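Local structure of homocitrate synthase (Sulfolobus acidocaldarius, 6KTQ) at residues D192-L203 against I222-L232; L147-K158 against E181-A191. The protein condenses 2-oxoglutarate with acetyl-CoA to form homocitrate, the first step of lysine biosynthesis by the alpha-aminoadipate pathway. All blocks are in the same frame, centred on the assembly; numbering follows the deposited sequence.

Interaction 1: D192-L203 against I222-L232; sequences DRVSIADTVGVL and IEFDIHAHNDL. With AKG (2-oxoglutaric acid), chain D.
Arg193 reaches across to Glu223 and Asp225 on the neighbouring parallel strand. Arg193 CB lies 3.7 Å from Glu223 O; a bend about CG-CD (chi3 67°) brings Arg193 CD 4.0 Å from Asp225 OD1 and sets Arg193 CZ 3.6 Å from Glu223 CB, which lies over one guanidinium face. Arg193 NE (2.8 Å) and NH2 (2.9 Å) form a salt bridge with Asp225 OD1, which lies in the guanidinium plane, two nitrogens gripping one oxygen side-on. Arg193 NH1 makes a second salt bridge, to Glu223 OE1 at 2.7 Å, from above the carboxylate, the planes 85° apart. Thr248 bonds to Glu223 OE1 and Arg193 NH2; His251 holds Asp225 OD2. A leucine at Arg193 would probably leave the buried Asp225 carboxylate without its cation.

Along this face, Ser195 OG donates to 2-oxoglutarate O3 (2.7 Å), and ligand C4 sits 3.2 Å above the His227 ring centre; His227 and His229 bind zinc with Glu42. On the other face, Ile196 CG1 packs on Phe224 CD1, and both meet Phe212 of helix 205-218, the crossover helix of this beta-alpha-beta unit. Ile226 turns to helix 235-244; strands 163-169 and 249-252 flank the pair in the barrel.

Interaction 2: L147-K158 against E181-A191; sequences LRSIAETVSYAK and EVIKTVRDAGA
Two consecutive outer helices of the TIM barrel, 143-159 and 176-189, lie side by side here, with Leu147, Ala151, Val154 and Ser155 set against Val182, Thr185, Val186 and Ala189. The axes of the two helical segments approach to 8.6 Å and run in the same general direction, 27° apart. At one end, Leu147 CD1 touches Val182 CG2 at 3.8 Å, the two side chains crossing obliquely. Thr185 comes next and uses its two branches differently. Its OG1 turns back to its own helix and donates to Glu181 O from above the carbonyl plane, which leaves CG2, anti to the backbone N, facing the other helix; there Thr185 CG2 lies 3.7 Å from Ala151 CB and also meets Leu147 O.

The closest backbone approach is at the other end, where the CA atoms of Ser155 and Ala189 are 5.0 Å apart. The methyl of Ala189 fits among three residues: Ala189 CB lies 3.6 Å from Ala151 O and 3.4 Å from Ser155 OG, and it also touches Val154 CG1. Val154 CG1 spans the end of the helix as well, reaching Ala191 CB. Helix 176-189 closes in a Schellman motif at Gly190, whose positive phi (119°) suits glycine, with Ala191 N bonded back to Val186 O. Lys158 lays its CG 3.6 Å from Gly190 O, and a water donates to that oxygen while accepting a weak bond from Lys158 NZ.

Beneath the pair, Ile150, Val182 and Val186 all rest on Phe166 of strand 163-169. Since the direct contacts are mainly van der Waals, with a CA-H...O contact from Ser155 CA to Ala189 O, the close approach near Ala189 rests on small side chains, while Leu147 fills the wider end; the polar link at the rim passes through water.

Overall arrangement
Interaction 1 is the more deeply buried contact, about 14 Å between its centre and that of the chain, whereas interaction 2 lies on the outer helical layer at about 30 Å and is only partly buried. The first joins neighbouring barrel strands through a ladder of backbone hydrogen bonds, adding a salt-bridge network and side chains that bind zinc and 2-oxoglutarate; the second joins helices by apolar packing. Helix 176-189 leads directly into strand 193-198, linking the two in series. They also touch in space: Val194 CG2 packs on Val186 CG2 at 3.8 Å, and Phe224 CE1 meets Ile183 CD1, joining the apolar face of the strands to the inner side of the helix.

Interaction 1: D192-L203 against I222-L232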
loop_
_atom_site.group_PDB
_atom_site.type_symbol
_atom_site.label_atom_id
_atom_site.label_comp_id
_atom_site.label_asym_id
_atom_site.label_seq_id
_atom_site.Cartn_x
_atom_site.Cartn_y
_atom_site.Cartn_z
ATOM N N ASP A 192 -18.178 16.035 -1.741
ATOM C CA ASP A 192 -17.588 14.972 -0.946
ATOM C C ASP A 192 -16.957 13.847 -1.767
ATOM O O ASP A 192 -16.296 12.980 -1.187
ATOM C CB ASP A 192 -18.602 14.376 0.021
ATOM C CG ASP A 192 -19.742 13.688 -0.687
ATOM O OD1 ASP A 192 -20.303 14.274 -1.629
ATOM O OD2 ASP A 192 -20.077 12.567 -0.308
ATOM N N ARG A 193 -17.210 13.822 -3.085
ATOM C CA ARG A 193 -16.617 12.833 -4.000
ATOM C C ARG A 193 -16.077 13.566 -5.216
ATOM O O ARG A 193 -16.627 14.599 -5.633
ATOM C CB ARG A 193 -17.653 11.772 -4.452
ATOM C CG ARG A 193 -18.308 10.931 -3.364
ATOM C CD ARG A 193 -18.943 9.668 -3.955
ATOM N NE ARG A 193 -17.843 8.845 -4.430
ATOM C CZ ARG A 193 -17.152 8.000 -3.682
ATOM N NH1 ARG A 193 -17.526 7.715 -2.440
ATOM N NH2 ARG A 193 -16.095 7.412 -4.192
ATOM N N VAL A 194 -14.974 13.067 -5.761
ATOM C CA VAL A 194 -14.447 13.557 -7.021
ATOM C C VAL A 194 -14.239 12.354 -7.936
ATOM O O VAL A 194 -13.605 11.377 -7.533
ATOM C CB VAL A 194 -13.132 14.307 -6.871
ATOM C CG1 VAL A 194 -12.514 14.593 -8.224
ATOM C CG2 VAL A 194 -13.342 15.625 -6.122
ATOM N N SER A 195 -14.752 12.440 -9.164
ATOM C CA SER A 195 -14.447 11.438 -10.187
ATOM C C SER A 195 -13.320 11.919 -11.054
ATOM O O SER A 195 -13.353 13.045 -11.635
ATOM C CB SER A 195 -15.663 11.111 -11.078
ATOM O OG SER A 195 -15.262 10.267 -12.177
ATOM N N ILE A 196 -12.315 11.059 -11.155
ATOM C CA ILE A 196 -11.163 11.289 -12.021
ATOM C C ILE A 196 -11.517 10.562 -13.332
ATOM O O ILE A 196 -11.669 9.329 -13.349
ATOM C CB ILE A 196 -9.872 10.730 -11.373
ATOM C CG1 ILE A 196 -9.599 11.386 -10.001
ATOM C CG2 ILE A 196 -8.666 10.848 -12.298
ATOM C CD1 ILE A 196 -9.370 12.885 -10.029
ATOM N N ALA A 197 -11.676 11.324 -14.415
ATOM C CA ALA A 197 -12.148 10.773 -15.687
ATOM C C ALA A 197 -11.034 10.622 -16.670
ATOM O O ALA A 197 -10.373 11.591 -17.063
ATOM C CB ALA A 197 -13.264 11.633 -16.282
ATOM N N ASP A 198 -10.798 9.377 -17.054
ATOM C CA ASP A 198 -9.905 9.091 -18.134
ATOM C C ASP A 198 -10.791 9.095 -19.374
ATOM O O ASP A 198 -11.149 8.048 -19.946
ATOM C CB ASP A 198 -9.241 7.757 -17.926
ATOM C CG ASP A 198 -8.164 7.489 -18.925
ATOM O OD1 ASP A 198 -7.669 8.439 -19.597
ATOM O OD2 ASP A 198 -7.819 6.295 -19.046
ATOM N N THR A 199 -11.140 10.312 -19.756
ATOM C CA THR A 199 -12.072 10.606 -20.839
ATOM C C THR A 199 -11.712 9.953 -22.168
ATOM O O THR A 199 -12.613 9.486 -22.880
ATOM C CB THR A 199 -12.152 12.138 -20.989
ATOM O OG1 THR A 199 -12.551 12.672 -19.734
ATOM C CG2 THR A 199 -13.147 12.556 -22.082
ATOM N N VAL A 200 -10.419 9.881 -22.496
ATOM C CA VAL A 200 -9.995 9.308 -23.778
ATOM C C VAL A 200 -9.195 8.010 -23.620
ATOM O O VAL A 200 -8.560 7.556 -24.556
ATOM C CB VAL A 200 -9.242 10.324 -24.658
ATOM C CG1 VAL A 200 -10.158 11.493 -25.001
ATOM C CG2 VAL A 200 -7.949 10.828 -24.008
ATOM N N GLY A 201 -9.198 7.453 -22.411
ATOM C CA GLY A 201 -8.698 6.099 -22.177
ATOM C C GLY A 201 -7.188 5.956 -22.283
ATOM O O GLY A 201 -6.695 4.919 -22.723
ATOM N N VAL A 202 -6.461 6.977 -21.836
ATOM C CA VAL A 202 -4.999 7.043 -22.019
ATOM C C VAL A 202 -4.207 6.765 -20.741
ATOM O O VAL A 202 -2.979 6.849 -20.740
ATOM C CB VAL A 202 -4.564 8.400 -22.598
ATOM C CG1 VAL A 202 -5.035 8.537 -24.039
ATOM C CG2 VAL A 202 -5.026 9.566 -21.721
ATOM N N LEU A 203 -4.884 6.403 -19.668
ATOM C CA LEU A 203 -4.175 6.025 -18.446
ATOM C C LEU A 203 -3.388 4.731 -18.670
ATOM O O LEU A 203 -3.878 3.812 -19.338
ATOM C CB LEU A 203 -5.184 5.781 -17.338
ATOM C CG LEU A 203 -5.238 6.604 -16.060
ATOM C CD1 LEU A 203 -4.387 7.866 -15.961
ATOM C CD2 LEU A 203 -6.670 6.765 -15.600
ATOM N N ILE A 222 -11.971 13.500 1.104
ATOM C CA ILE A 222 -12.693 13.240 -0.178
ATOM C C ILE A 222 -12.581 11.744 -0.576
ATOM O O ILE A 222 -11.564 11.111 -0.320
ATOM C CB ILE A 222 -12.066 14.072 -1.329
ATOM C CG1 ILE A 222 -12.191 15.578 -1.077
ATOM C CG2 ILE A 222 -12.682 13.742 -2.688
ATOM C CD1 ILE A 222 -13.621 16.077 -0.951
ATOM N N GLU A 223 -13.612 11.176 -1.191
ATOM C CA GLU A 223 -13.487 9.851 -1.808
ATOM C C GLU A 223 -13.493 9.985 -3.328
ATOM O O GLU A 223 -14.104 10.905 -3.881
ATOM C CB GLU A 223 -14.582 8.921 -1.351
ATOM C CG GLU A 223 -14.342 8.336 0.033
ATOM C CD GLU A 223 -15.375 7.285 0.410
ATOM O OE1 GLU A 223 -15.937 6.621 -0.483
ATOM O OE2 GLU A 223 -15.619 7.096 1.618
ATOM N N PHE A 224 -12.791 9.080 -3.991
ATOM C CA PHE A 224 -12.504 9.252 -5.399
ATOM C C PHE A 224 -13.149 8.131 -6.226
ATOM O O PHE A 224 -13.191 6.959 -5.803
ATOM C CB PHE A 224 -10.993 9.296 -5.612
ATOM C CG PHE A 224 -10.364 10.573 -5.161
ATOM C CD1 PHE A 224 -10.255 11.647 -6.030
ATOM C CD2 PHE A 224 -9.908 10.717 -3.848
ATOM C CE1 PHE A 224 -9.702 12.851 -5.613
ATOM C CE2 PHE A 224 -9.356 11.917 -3.420
ATOM C CZ PHE A 224 -9.238 12.980 -4.298
ATOM N N ASP A 225 -13.660 8.524 -7.389
ATOM C CA ASP A 225 -14.163 7.586 -8.409
ATOM C C ASP A 225 -13.161 7.499 -9.569
ATOM O O ASP A 225 -12.456 8.467 -9.885
ATOM C CB ASP A 225 -15.487 8.055 -9.072
ATOM C CG ASP A 225 -16.615 8.369 -8.113
ATOM O OD1 ASP A 225 -16.433 8.518 -6.884
ATOM O OD2 ASP A 225 -17.762 8.481 -8.636
ATOM N N ILE A 226 -13.172 6.353 -10.250
ATOM C CA ILE A 226 -12.476 6.183 -11.499
ATOM C C ILE A 226 -13.509 5.952 -12.619
ATOM O O ILE A 226 -14.404 5.095 -12.522
ATOM C CB ILE A 226 -11.463 5.038 -11.430
ATOM C CG1 ILE A 226 -10.797 4.807 -12.785
ATOM C CG2 ILE A 226 -12.109 3.719 -11.005
ATOM C CD1 ILE A 226 -10.035 5.987 -13.341
ATOM N N HIS A 227 -13.380 6.744 -13.666
ATOM C CA HIS A 227 -14.239 6.661 -14.837
ATOM C C HIS A 227 -13.306 6.455 -16.011
ATOM O O HIS A 227 -12.598 7.367 -16.415
ATOM C CB HIS A 227 -15.063 7.947 -14.980
ATOM C CG HIS A 227 -15.971 7.944 -16.165
ATOM N ND1 HIS A 227 -17.284 7.543 -16.091
ATOM C CD2 HIS A 227 -15.740 8.243 -17.466
ATOM C CE1 HIS A 227 -17.835 7.615 -17.289
ATOM N NE2 HIS A 227 -16.919 8.037 -18.138
ATOM N N ALA A 228 -13.260 5.232 -16.512
ATOM C CA ALA A 228 -12.228 4.838 -17.436
ATOM C C ALA A 228 -12.773 4.331 -18.761
ATOM O O ALA A 228 -13.423 3.306 -18.802
ATOM C CB ALA A 228 -11.387 3.748 -16.785
ATOM N N HIS A 229 -12.438 5.043 -19.832
ATOM C CA HIS A 229 -12.715 4.651 -21.180
ATOM C C HIS A 229 -11.726 3.656 -21.732
ATOM O O HIS A 229 -10.558 3.579 -21.293
ATOM C CB HIS A 229 -12.780 5.880 -22.080
ATOM C CG HIS A 229 -14.074 6.588 -21.985
ATOM N ND1 HIS A 229 -15.105 6.360 -22.868
ATOM C CD2 HIS A 229 -14.545 7.453 -21.058
ATOM C CE1 HIS A 229 -16.144 7.083 -22.506
ATOM N NE2 HIS A 229 -15.835 7.746 -21.406
ATOM N N ASN A 230 -12.215 2.879 -22.705
ATOM C CA ASN A 230 -11.473 1.728 -23.223
ATOM C C ASN A 230 -10.782 1.948 -24.553
ATOM O O ASN A 230 -10.508 0.991 -25.258
ATOM C CB ASN A 230 -12.444 0.545 -23.341
ATOM C CG ASN A 230 -11.737 -0.789 -23.274
ATOM O OD1 ASN A 230 -10.772 -0.956 -22.515
ATOM N ND2 ASN A 230 -12.205 -1.749 -24.066
ATOM N N ASP A 231 -10.450 3.195 -24.908
ATOM C CA ASP A 231 -9.885 3.477 -26.233
ATOM C C ASP A 231 -8.632 2.708 -26.562
ATOM O O ASP A 231 -8.395 2.395 -27.735
ATOM C CB ASP A 231 -9.625 4.966 -26.436
ATOM C CG ASP A 231 -10.876 5.799 -26.247
ATOM O OD1 ASP A 231 -11.445 5.752 -25.133
ATOM O OD2 ASP A 231 -11.284 6.481 -27.223
ATOM N N LEU A 232 -7.813 2.420 -25.546
ATOM C CA LEU A 232 -6.626 1.617 -25.741
ATOM C C LEU A 232 -6.729 0.238 -25.101
ATOM O O LEU A 232 -5.721 -0.421 -24.867
ATOM C CB LEU A 232 -5.406 2.377 -25.225
ATOM C CG LEU A 232 -5.032 3.574 -26.106
ATOM C CD1 LEU A 232 -4.023 4.452 -25.391
ATOM C CD2 LEU A 232 -4.514 3.155 -27.483
HETATM C C1 AKG D . -16.063 11.635 -19.152
HETATM O O1 AKG D . -15.472 10.688 -19.704
HETATM O O2 AKG D . -15.493 12.743 -19.033
HETATM C C2 AKG D . -17.439 11.424 -18.655
HETATM O O5 AKG D . -18.253 10.772 -19.324
HETATM C C3 AKG D . -17.834 11.973 -17.288
HETATM C C4 AKG D . -17.489 10.885 -16.266
HETATM C C5 AKG D . -17.953 11.110 -14.833
HETATM O O3 AKG D . -17.240 10.584 -13.927
HETATM O O4 AKG D . -18.989 11.808 -14.596
HETATM O O HOH W 1 -8.857 3.810 -19.128
HETATM O O HOH W 2 -8.012 2.363 -22.471
#

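Interaction 2: L147-K158 against E181-A191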
loop_
_atom_site.group_PDB
_atom_site.type_symbol
_atom_site.label_atom_id
_atom_site.label_comp_id
_atom_site.label_asym_id
_atom_site.label_seq_id
_atom_site.Cartn_x
_atom_site.Cartn_y
_atom_site.Cartn_z
ATOM N N LEU A 147 -11.935 27.712 -12.158
ATOM C CA LEU A 147 -11.990 27.513 -10.695
ATOM C C LEU A 147 -13.188 28.214 -10.033
ATOM O O LEU A 147 -13.876 27.632 -9.175
ATOM C CB LEU A 147 -10.674 27.942 -10.031
ATOM C CG LEU A 147 -9.590 26.924 -9.664
ATOM C CD1 LEU A 147 -9.684 25.620 -10.431
ATOM C CD2 LEU A 147 -8.193 27.535 -9.758
ATOM N N ARG A 148 -13.457 29.447 -10.460
ATOM C CA ARG A 148 -14.609 30.199 -9.954
ATOM C C ARG A 148 -15.933 29.558 -10.343
ATOM O O ARG A 148 -16.807 29.407 -9.497
ATOM C CB ARG A 148 -14.571 31.657 -10.442
ATOM C CG ARG A 148 -13.581 32.549 -9.688
ATOM C CD ARG A 148 -13.599 34.006 -10.173
ATOM N NE ARG A 148 -12.562 34.252 -11.187
ATOM C CZ ARG A 148 -12.767 34.671 -12.442
ATOM N NH1 ARG A 148 -13.990 34.939 -12.904
ATOM N NH2 ARG A 148 -11.722 34.835 -13.249
ATOM N N SER A 149 -16.086 29.174 -11.613
ATOM C CA SER A 149 -17.353 28.583 -12.079
ATOM C C SER A 149 -17.643 27.315 -11.313
ATOM O O SER A 149 -18.762 27.075 -10.854
ATOM C CB SER A 149 -17.330 28.241 -13.564
ATOM O OG SER A 149 -16.859 29.301 -14.359
ATOM N N ILE A 150 -16.608 26.505 -11.146
ATOM C CA ILE A 150 -16.742 25.228 -10.457
ATOM C C ILE A 150 -17.083 25.442 -8.981
ATOM O O ILE A 150 -18.033 24.834 -8.457
ATOM C CB ILE A 150 -15.462 24.391 -10.692
ATOM C CG1 ILE A 150 -15.495 23.840 -12.119
ATOM C CG2 ILE A 150 -15.325 23.276 -9.707
ATOM C CD1 ILE A 150 -14.126 23.572 -12.682
ATOM N N ALA A 151 -16.337 26.322 -8.314
ATOM C CA ALA A 151 -16.671 26.645 -6.925
ATOM C C ALA A 151 -18.118 27.111 -6.792
ATOM O O ALA A 151 -18.847 26.632 -5.931
ATOM C CB ALA A 151 -15.732 27.701 -6.364
ATOM N N GLU A 152 -18.541 28.033 -7.644
ATOM C CA GLU A 152 -19.899 28.591 -7.511
ATOM C C GLU A 152 -20.962 27.527 -7.717
ATOM O O GLU A 152 -21.920 27.408 -6.940
ATOM C CB GLU A 152 -20.104 29.741 -8.494
ATOM C CG GLU A 152 -19.293 30.962 -8.098
ATOM C CD GLU A 152 -19.371 32.108 -9.094
ATOM O OE1 GLU A 152 -18.691 33.130 -8.836
ATOM O OE2 GLU A 152 -20.101 31.990 -10.115
ATOM N N THR A 153 -20.788 26.724 -8.763
ATOM C CA THR A 153 -21.798 25.740 -9.099
ATOM C C THR A 153 -21.821 24.632 -8.096
ATOM O O THR A 153 -22.893 24.190 -7.714
ATOM C CB THR A 153 -21.632 25.195 -10.528
ATOM O OG1 THR A 153 -20.276 24.807 -10.747
ATOM C CG2 THR A 153 -21.989 26.265 -11.525
ATOM N N VAL A 154 -20.658 24.182 -7.631
ATOM C CA VAL A 154 -20.653 23.155 -6.580
ATOM C C VAL A 154 -21.286 23.663 -5.283
ATOM O O VAL A 154 -22.041 22.937 -4.626
ATOM C CB VAL A 154 -19.235 22.614 -6.290
ATOM C CG1 VAL A 154 -19.212 21.841 -4.982
ATOM C CG2 VAL A 154 -18.756 21.743 -7.457
ATOM N N SER A 155 -20.976 24.896 -4.903
ATOM C CA SER A 155 -21.629 25.509 -3.719
ATOM C C SER A 155 -23.132 25.643 -3.876
ATOM O O SER A 155 -23.903 25.279 -2.967
ATOM C CB SER A 155 -21.046 26.890 -3.434
ATOM O OG SER A 155 -19.744 26.759 -2.913
ATOM N N TYR A 156 -23.547 26.173 -5.024
ATOM C CA TYR A 156 -24.967 26.293 -5.334
ATOM C C TYR A 156 -25.673 24.948 -5.171
ATOM O O TYR A 156 -26.718 24.872 -4.506
ATOM C CB TYR A 156 -25.162 26.846 -6.750
ATOM C CG TYR A 156 -26.601 27.169 -7.112
ATOM C CD1 TYR A 156 -27.327 28.126 -6.405
ATOM C CD2 TYR A 156 -27.229 26.533 -8.183
ATOM C CE1 TYR A 156 -28.641 28.422 -6.743
ATOM C CE2 TYR A 156 -28.536 26.821 -8.523
ATOM C CZ TYR A 156 -29.236 27.767 -7.805
ATOM O OH TYR A 156 -30.536 28.047 -8.158
ATOM N N ALA A 157 -25.101 23.881 -5.744
ATOM C CA ALA A 157 -25.746 22.564 -5.680
ATOM C C ALA A 157 -25.834 22.093 -4.241
ATOM O O ALA A 157 -26.874 21.586 -3.795
ATOM C CB ALA A 157 -24.973 21.537 -6.519
ATOM N N LYS A 158 -24.728 22.248 -3.529
ATOM C CA LYS A 158 -24.640 21.916 -2.106
ATOM C C LYS A 158 -25.765 22.558 -1.287
ATOM O O LYS A 158 -26.426 21.894 -0.467
ATOM C CB LYS A 158 -23.318 22.451 -1.548
ATOM C CG LYS A 158 -22.438 21.453 -0.848
ATOM C CD LYS A 158 -23.076 20.818 0.365
ATOM C CE LYS A 158 -23.324 19.338 0.168
ATOM N NZ LYS A 158 -22.822 18.606 1.362
ATOM N N GLU A 181 -5.380 21.771 -7.516
ATOM C CA GLU A 181 -6.065 23.045 -7.225
ATOM C C GLU A 181 -7.592 22.874 -7.437
ATOM O O GLU A 181 -8.416 23.300 -6.609
ATOM C CB GLU A 181 -5.551 24.209 -8.123
ATOM C CG GLU A 181 -4.042 24.540 -8.111
ATOM C CD GLU A 181 -3.599 25.535 -9.208
ATOM O OE1 GLU A 181 -2.551 25.308 -9.887
ATOM O OE2 GLU A 181 -4.300 26.567 -9.389
ATOM N N VAL A 182 -7.959 22.217 -8.539
ATOM C CA VAL A 182 -9.369 21.917 -8.803
ATOM C C VAL A 182 -9.977 21.153 -7.651
ATOM O O VAL A 182 -11.064 21.498 -7.175
ATOM C CB VAL A 182 -9.554 21.118 -10.124
ATOM C CG1 VAL A 182 -10.977 20.590 -10.230
ATOM C CG2 VAL A 182 -9.198 21.984 -11.313
ATOM N N ILE A 183 -9.284 20.119 -7.178
ATOM C CA ILE A 183 -9.824 19.287 -6.113
ATOM C C ILE A 183 -9.996 20.041 -4.778
ATOM O O ILE A 183 -10.989 19.833 -4.063
ATOM C CB ILE A 183 -8.942 18.033 -5.907
ATOM C CG1 ILE A 183 -9.071 17.110 -7.128
ATOM C CG2 ILE A 183 -9.360 17.263 -4.669
ATOM C CD1 ILE A 183 -7.943 16.117 -7.270
ATOM N N LYS A 184 -9.027 20.880 -4.442
ATOM C CA LYS A 184 -9.110 21.729 -3.240
ATOM C C LYS A 184 -10.297 22.650 -3.350
ATOM O O LYS A 184 -11.075 22.798 -2.412
ATOM C CB LYS A 184 -7.854 22.596 -3.092
ATOM C CG LYS A 184 -6.629 21.815 -2.702
ATOM C CD LYS A 184 -5.382 22.687 -2.746
ATOM C CE LYS A 184 -4.119 21.856 -2.581
ATOM N NZ LYS A 184 -2.924 22.638 -2.994
ATOM N N THR A 185 -10.420 23.276 -4.511
ATOM C CA THR A 185 -11.548 24.172 -4.788
ATOM C C THR A 185 -12.882 23.485 -4.540
ATOM O O THR A 185 -13.699 23.966 -3.747
ATOM C CB THR A 185 -11.471 24.730 -6.219
ATOM O OG1 THR A 185 -10.224 25.402 -6.403
ATOM C CG2 THR A 185 -12.598 25.677 -6.502
ATOM N N VAL A 186 -13.108 22.322 -5.164
ATOM C CA VAL A 186 -14.420 21.669 -5.033
ATOM C C VAL A 186 -14.660 21.084 -3.655
ATOM O O VAL A 186 -15.798 21.090 -3.150
ATOM C CB VAL A 186 -14.674 20.596 -6.122
ATOM C CG1 VAL A 186 -14.604 21.232 -7.488
ATOM C CG2 VAL A 186 -13.690 19.428 -5.989
ATOM N N ARG A 187 -13.594 20.590 -3.039
ATOM C CA ARG A 187 -13.654 20.209 -1.638
ATOM C C ARG A 187 -14.151 21.386 -0.774
ATOM O O ARG A 187 -15.155 21.269 -0.076
ATOM C CB ARG A 187 -12.275 19.728 -1.169
ATOM C CG ARG A 187 -12.263 19.232 0.266
ATOM C CD ARG A 187 -11.475 20.142 1.173
ATOM N NE ARG A 187 -10.036 19.937 1.018
ATOM C CZ ARG A 187 -9.140 20.887 0.742
ATOM N NH1 ARG A 187 -7.852 20.572 0.624
ATOM N NH2 ARG A 187 -9.501 22.144 0.595
ATOM N N ASP A 188 -13.462 22.516 -0.855
ATOM C CA ASP A 188 -13.844 23.711 -0.062
ATOM C C ASP A 188 -15.292 24.124 -0.341
ATOM O O ASP A 188 -15.995 24.568 0.562
ATOM C CB ASP A 188 -12.909 24.881 -0.350
ATOM C CG ASP A 188 -11.495 24.656 0.184
ATOM O OD1 ASP A 188 -11.273 23.694 0.957
ATOM O OD2 ASP A 188 -10.594 25.441 -0.180
ATOM N N ALA A 189 -15.741 23.949 -1.584
ATOM C CA ALA A 189 -17.101 24.326 -1.973
ATOM C C ALA A 189 -18.186 23.326 -1.579
ATOM O O ALA A 189 -19.371 23.611 -1.741
ATOM C CB ALA A 189 -17.143 24.585 -3.468
ATOM N N GLY A 190 -17.794 22.145 -1.096
ATOM C CA GLY A 190 -18.735 21.204 -0.496
ATOM C C GLY A 190 -18.871 19.831 -1.165
ATOM O O GLY A 190 -19.705 19.041 -0.765
ATOM N N ALA A 191 -18.074 19.540 -2.188
ATOM C CA ALA A 191 -18.159 18.222 -2.853
ATOM C C ALA A 191 -17.535 17.188 -1.926
ATOM O O ALA A 191 -16.473 17.454 -1.380
ATOM C CB ALA A 191 -17.400 18.249 -4.170
HETATM O O HOH W 3 -21.474 16.780 -0.962
#